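Local coordinates for uncharacterized protein (Bacteroides caccae, PDB 3NO2) that is of unknown function but folds as a six-bladed beta-propeller, part of which resembles the Mal s 1 allergen family, at residues I207-F219 against C229-H243. Residues are numbered along the deposited sequence; the frame is centred on the assembly and turned at random.
Sequences IEGVQLFFVAQLF and CNWQGHDREAGKGKH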
loop_
_atom_site.group_PDB
_atom_site.type_symbol
_atom_site.label_atom_id
_atom_site.label_comp_id
_atom_site.label_asym_id
_atom_site.label_seq_id
_atom_site.Cartn_x
_atom_site.Cartn_y
_atom_site.Cartn_z
ATOM N N ILE A 207 -2.070 19.693 7.324
ATOM C CA ILE A 207 -0.642 19.434 6.995
ATOM C C ILE A 207 -0.067 20.706 6.414
ATOM O O ILE A 207 -0.768 21.478 5.775
ATOM C CB ILE A 207 -0.477 18.266 5.962
ATOM C CG1 ILE A 207 -0.911 16.942 6.596
ATOM C CG2 ILE A 207 1.001 18.174 5.478
ATOM C CD1 ILE A 207 -0.991 15.764 5.537
ATOM N N GLU A 208 1.202 20.948 6.678
ATOM C CA GLU A 208 1.881 22.083 6.107
ATOM C C GLU A 208 2.892 21.588 5.087
ATOM O O GLU A 208 3.891 20.971 5.454
ATOM C CB GLU A 208 2.597 22.879 7.199
ATOM C CG GLU A 208 3.336 24.060 6.631
ATOM C CD GLU A 208 4.085 24.884 7.673
ATOM O OE1 GLU A 208 3.450 25.204 8.699
ATOM O OE2 GLU A 208 5.276 25.253 7.433
ATOM N N GLY A 209 2.607 21.826 3.810
ATOM C CA GLY A 209 3.575 21.669 2.755
ATOM C C GLY A 209 3.248 20.781 1.584
ATOM O O GLY A 209 4.102 20.487 0.742
ATOM N N VAL A 210 1.995 20.299 1.491
ATOM C CA VAL A 210 1.644 19.426 0.375
ATOM C C VAL A 210 0.133 19.489 0.065
ATOM O O VAL A 210 -0.694 19.422 0.979
ATOM C CB VAL A 210 2.089 17.962 0.604
ATOM C CG1 VAL A 210 1.509 17.394 1.878
ATOM C CG2 VAL A 210 1.736 17.035 -0.576
ATOM N N GLN A 211 -0.197 19.621 -1.201
ATOM C CA GLN A 211 -1.565 19.371 -1.681
ATOM C C GLN A 211 -1.653 17.843 -1.855
ATOM O O GLN A 211 -0.850 17.246 -2.595
ATOM C CB GLN A 211 -1.829 20.057 -3.023
ATOM C CG GLN A 211 -3.225 19.709 -3.561
ATOM C CD GLN A 211 -3.566 20.337 -4.916
ATOM O OE1 GLN A 211 -2.884 21.294 -5.376
ATOM N NE2 GLN A 211 -4.635 19.835 -5.564
ATOM N N LEU A 212 -2.635 17.225 -1.219
ATOM C CA LEU A 212 -2.882 15.780 -1.336
ATOM C C LEU A 212 -3.748 15.490 -2.537
ATOM O O LEU A 212 -4.815 16.092 -2.708
ATOM C CB LEU A 212 -3.524 15.231 -0.085
ATOM C CG LEU A 212 -2.678 15.352 1.209
ATOM C CD1 LEU A 212 -3.468 14.916 2.453
ATOM C CD2 LEU A 212 -1.339 14.573 1.094
ATOM N N PHE A 213 -3.233 14.604 -3.390
ATOM C CA PHE A 213 -3.947 14.114 -4.578
ATOM C C PHE A 213 -4.620 12.786 -4.203
ATOM O O PHE A 213 -5.525 12.803 -3.374
ATOM C CB PHE A 213 -2.961 14.047 -5.737
ATOM C CG PHE A 213 -2.537 15.415 -6.204
ATOM C CD1 PHE A 213 -3.290 16.071 -7.168
ATOM C CD2 PHE A 213 -1.520 16.102 -5.628
ATOM C CE1 PHE A 213 -2.946 17.384 -7.582
ATOM C CE2 PHE A 213 -1.192 17.385 -6.049
ATOM C CZ PHE A 213 -1.889 18.003 -6.999
ATOM N N PHE A 214 -4.157 11.644 -4.725
ATOM C CA PHE A 214 -4.713 10.357 -4.290
ATOM C C PHE A 214 -3.846 9.902 -3.140
ATOM O O PHE A 214 -2.649 9.640 -3.315
ATOM C CB PHE A 214 -4.657 9.367 -5.465
ATOM C CG PHE A 214 -5.169 7.985 -5.166
ATOM C CD1 PHE A 214 -4.398 7.099 -4.444
ATOM C CD2 PHE A 214 -6.417 7.589 -5.618
ATOM C CE1 PHE A 214 -4.876 5.836 -4.162
ATOM C CE2 PHE A 214 -6.882 6.324 -5.364
ATOM C CZ PHE A 214 -6.151 5.444 -4.633
ATOM N N VAL A 215 -4.428 9.791 -1.965
ATOM C CA VAL A 215 -3.695 9.394 -0.751
ATOM C C VAL A 215 -3.582 7.867 -0.801
ATOM O O VAL A 215 -4.568 7.140 -0.589
ATOM C CB VAL A 215 -4.303 9.904 0.538
ATOM C CG1 VAL A 215 -3.533 9.374 1.757
ATOM C CG2 VAL A 215 -4.353 11.423 0.521
ATOM N N ALA A 216 -2.389 7.400 -1.172
ATOM C CA ALA A 216 -2.044 5.973 -1.357
ATOM C C ALA A 216 -1.381 5.488 -0.046
ATOM O O ALA A 216 -1.798 5.858 1.061
ATOM C CB ALA A 216 -1.252 5.749 -2.634
ATOM N N GLN A 217 -0.335 4.678 -0.101
ATOM C CA GLN A 217 0.127 4.052 1.125
ATOM C C GLN A 217 0.624 5.077 2.138
ATOM O O GLN A 217 1.356 6.037 1.799
ATOM C CB GLN A 217 1.235 3.032 0.847
ATOM C CG GLN A 217 1.544 2.125 2.034
ATOM C CD GLN A 217 2.493 0.997 1.696
ATOM O OE1 GLN A 217 2.809 0.781 0.517
ATOM N NE2 GLN A 217 2.898 0.222 2.708
ATOM N N LEU A 218 0.290 4.795 3.391
ATOM C CA LEU A 218 0.767 5.505 4.575
ATOM C C LEU A 218 1.701 4.582 5.334
ATOM O O LEU A 218 1.349 3.407 5.554
ATOM C CB LEU A 218 -0.435 5.859 5.448
ATOM C CG LEU A 218 -1.574 6.641 4.767
ATOM C CD1 LEU A 218 -2.757 6.757 5.772
ATOM C CD2 LEU A 218 -1.111 8.001 4.302
ATOM N N PHE A 219 2.865 5.081 5.760
ATOM C CA PHE A 219 3.833 4.275 6.442
ATOM C C PHE A 219 4.256 4.987 7.719
ATOM O O PHE A 219 5.094 5.886 7.709
ATOM C CB PHE A 219 5.051 3.935 5.560
ATOM C CG PHE A 219 5.795 2.729 6.040
ATOM C CD1 PHE A 219 6.649 2.815 7.101
ATOM C CD2 PHE A 219 5.598 1.531 5.414
ATOM C CE1 PHE A 219 7.316 1.641 7.546
ATOM C CE2 PHE A 219 6.246 0.375 5.876
ATOM C CZ PHE A 219 7.055 0.467 6.936
ATOM N N CYS A 229 2.378 8.470 0.350
ATOM C CA CYS A 229 2.507 8.324 -1.084
ATOM C C CYS A 229 1.388 9.159 -1.749
ATOM O O CYS A 229 0.210 8.884 -1.564
ATOM C CB CYS A 229 2.426 6.881 -1.530
ATOM S SG CYS A 229 3.721 5.823 -0.836
ATOM N N ASN A 230 1.808 10.218 -2.436
ATOM C CA ASN A 230 0.907 11.246 -2.950
ATOM C C ASN A 230 0.717 11.095 -4.447
ATOM O O ASN A 230 1.339 11.780 -5.248
ATOM C CB ASN A 230 1.519 12.620 -2.629
ATOM C CG ASN A 230 0.569 13.765 -2.855
ATOM O OD1 ASN A 230 -0.645 13.582 -2.775
ATOM N ND2 ASN A 230 1.091 14.960 -3.182
ATOM N N TRP A 231 -0.118 10.123 -4.829
ATOM C CA TRP A 231 -0.167 9.628 -6.198
ATOM C C TRP A 231 -1.015 10.570 -7.059
ATOM O O TRP A 231 -2.161 10.911 -6.704
ATOM C CB TRP A 231 -0.736 8.198 -6.165
ATOM C CG TRP A 231 -0.718 7.470 -7.489
ATOM C CD1 TRP A 231 0.328 6.784 -8.042
ATOM C CD2 TRP A 231 -1.794 7.334 -8.419
ATOM N NE1 TRP A 231 -0.026 6.246 -9.236
ATOM C CE2 TRP A 231 -1.325 6.553 -9.491
ATOM C CE3 TRP A 231 -3.111 7.752 -8.421
ATOM C CZ2 TRP A 231 -2.130 6.205 -10.554
ATOM C CZ3 TRP A 231 -3.931 7.402 -9.520
ATOM C CH2 TRP A 231 -3.433 6.664 -10.545
ATOM N N GLN A 232 -0.464 10.949 -8.190
ATOM C CA GLN A 232 -0.986 12.038 -9.000
ATOM C C GLN A 232 -1.681 11.602 -10.294
ATOM O O GLN A 232 -2.000 12.449 -11.141
ATOM C CB GLN A 232 0.115 13.061 -9.288
ATOM C CG GLN A 232 0.580 13.721 -7.956
ATOM C CD GLN A 232 1.862 14.489 -8.056
ATOM O OE1 GLN A 232 2.099 15.208 -9.017
ATOM N NE2 GLN A 232 2.690 14.385 -6.999
ATOM N N GLY A 233 -2.003 10.343 -10.432
ATOM C CA GLY A 233 -2.525 9.825 -11.707
ATOM C C GLY A 233 -3.972 10.133 -11.997
ATOM O O GLY A 233 -4.424 9.806 -13.112
ATOM N N HIS A 234 -4.715 10.738 -11.081
ATOM C CA HIS A 234 -6.088 11.114 -11.335
ATOM C C HIS A 234 -6.252 12.614 -11.482
ATOM O O HIS A 234 -7.408 13.087 -11.604
ATOM C CB HIS A 234 -7.032 10.601 -10.223
ATOM C CG HIS A 234 -7.267 9.126 -10.229
ATOM N ND1 HIS A 234 -7.876 8.466 -9.189
ATOM C CD2 HIS A 234 -6.948 8.173 -11.143
ATOM C CE1 HIS A 234 -7.952 7.172 -9.473
ATOM N NE2 HIS A 234 -7.378 6.973 -10.635
ATOM N N ASP A 235 -5.178 13.388 -11.479
ATOM C CA ASP A 235 -5.374 14.810 -11.665
ATOM C C ASP A 235 -4.430 15.350 -12.722
ATOM O O ASP A 235 -3.235 15.410 -12.493
ATOM C CB ASP A 235 -5.278 15.502 -10.303
ATOM C CG ASP A 235 -5.694 16.973 -10.347
ATOM O OD1 ASP A 235 -5.855 17.541 -11.449
ATOM O OD2 ASP A 235 -5.838 17.546 -9.266
ATOM N N ARG A 236 -5.036 15.753 -13.850
ATOM C CA ARG A 236 -4.350 16.387 -14.995
ATOM C C ARG A 236 -3.691 17.708 -14.628
ATOM O O ARG A 236 -2.802 18.175 -15.338
ATOM C CB ARG A 236 -5.327 16.600 -16.184
ATOM N N GLU A 237 -4.123 18.328 -13.528
ATOM C CA GLU A 237 -3.468 19.551 -13.041
ATOM C C GLU A 237 -2.185 19.312 -12.274
ATOM O O GLU A 237 -1.371 20.230 -12.163
ATOM C CB GLU A 237 -4.428 20.370 -12.164
ATOM C CG GLU A 237 -5.661 20.867 -12.910
ATOM C CD GLU A 237 -5.297 21.776 -14.078
ATOM O OE1 GLU A 237 -4.750 22.873 -13.820
ATOM O OE2 GLU A 237 -5.546 21.383 -15.242
ATOM N N ALA A 238 -1.982 18.101 -11.735
ATOM C CA ALA A 238 -0.803 17.827 -10.935
ATOM C C ALA A 238 0.502 17.985 -11.732
ATOM O O ALA A 238 1.517 18.517 -11.224
ATOM C CB ALA A 238 -0.896 16.409 -10.326
ATOM N N GLY A 239 0.471 17.550 -12.985
ATOM C CA GLY A 239 1.637 17.657 -13.864
ATOM C C GLY A 239 2.061 19.073 -14.214
ATOM O O GLY A 239 3.189 19.287 -14.643
ATOM N N LYS A 240 1.166 20.033 -14.037
ATOM C CA LYS A 240 1.459 21.432 -14.331
ATOM C C LYS A 240 2.235 22.098 -13.190
ATOM O O LYS A 240 2.765 23.221 -13.363
ATOM C CB LYS A 240 0.153 22.191 -14.569
ATOM C CG LYS A 240 -0.658 21.598 -15.727
ATOM C CD LYS A 240 -1.900 22.424 -16.002
ATOM C CE LYS A 240 -2.620 21.896 -17.247
ATOM N NZ LYS A 240 -3.973 22.505 -17.412
ATOM N N GLY A 241 2.274 21.422 -12.032
ATOM C CA GLY A 241 2.960 21.934 -10.843
ATOM C C GLY A 241 4.086 21.024 -10.388
ATOM O O GLY A 241 4.437 20.048 -11.061
ATOM N N LYS A 242 4.688 21.398 -9.263
ATOM C CA LYS A 242 5.753 20.607 -8.581
ATOM C C LYS A 242 5.207 20.162 -7.224
ATOM O O LYS A 242 5.512 20.706 -6.148
ATOM C CB LYS A 242 7.052 21.402 -8.454
ATOM C CG LYS A 242 7.643 21.757 -9.822
ATOM C CD LYS A 242 8.749 22.787 -9.689
ATOM C CE LYS A 242 9.134 23.365 -11.058
ATOM N NZ LYS A 242 9.699 22.306 -11.912
ATOM N N HIS A 243 4.365 19.129 -7.321
ATOM C CA HIS A 243 3.756 18.493 -6.173
ATOM C C HIS A 243 4.503 17.207 -5.867
ATOM O O HIS A 243 4.752 16.418 -6.766
ATOM C CB HIS A 243 2.309 18.161 -6.477
ATOM C CG HIS A 243 1.511 19.365 -6.841
ATOM N ND1 HIS A 243 1.153 20.298 -5.906
ATOM C CD2 HIS A 243 1.072 19.818 -8.039
ATOM C CE1 HIS A 243 0.484 21.275 -6.509
ATOM N NE2 HIS A 243 0.418 21.002 -7.795
HETATM O O HOH W 1 2.071 20.534 -3.195
HETATM O O HOH W 2 -5.711 20.185 -8.390
#
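The Phe-213 ring meets the face of His-243 with its edge: centroids lie 4.8 Å apart, the planes are turned by 64°, and Phe-213 CZ stands over the imidazole centre. Ala-238 CB covers a face of the phenyl ring in a CH-pi contact, and Asp-235 OD2 comes to its edge, 3.4 Å from Phe-213 CE1. A second edge-to-face pair, centroids 5.5 Å apart and planes at 76°, directs the rim of Trp-231 at the Phe-214 face; Phe-214 CB lies at the indole edge, near its plane. Gly-233 N sits over one Trp-231 face, offset toward the rim, and Trp-231 CZ3 over a face of His-234. His-234 completes this cluster; its ND1 is hydrogen-bonded to Asp-184 OD1 and its NE2 to a citrate, probably from the crystallisation liquor.

Asn-230 grips residues 211-213, which lead into strand 214-220, by two hydrogen bonds: Asn-230 OD1 receives Phe-213 N at 2.8 Å, almost straight (176°) and in the carbonyl plane, while Asn-230 ND2 gives to Gln-211 O at 3.1 Å and also to Pro-244 O. One water links Gln-211 N with His-243 ND1, another Gln-211 NE2 with Asp-235 OD2.

Backbone bonds pair Phe-214 with Trp-231 in both directions, and Ala-216 N reaches Cys-229 O at 3.0 Å. The paired residues belong to strands 214-220 and 226-231, the first two of a four-stranded antiparallel propeller blade; strand 246-249 follows beyond 226-231, and Cys-229 also touches Ile-271 of strand 270-274 in the neighbouring blade.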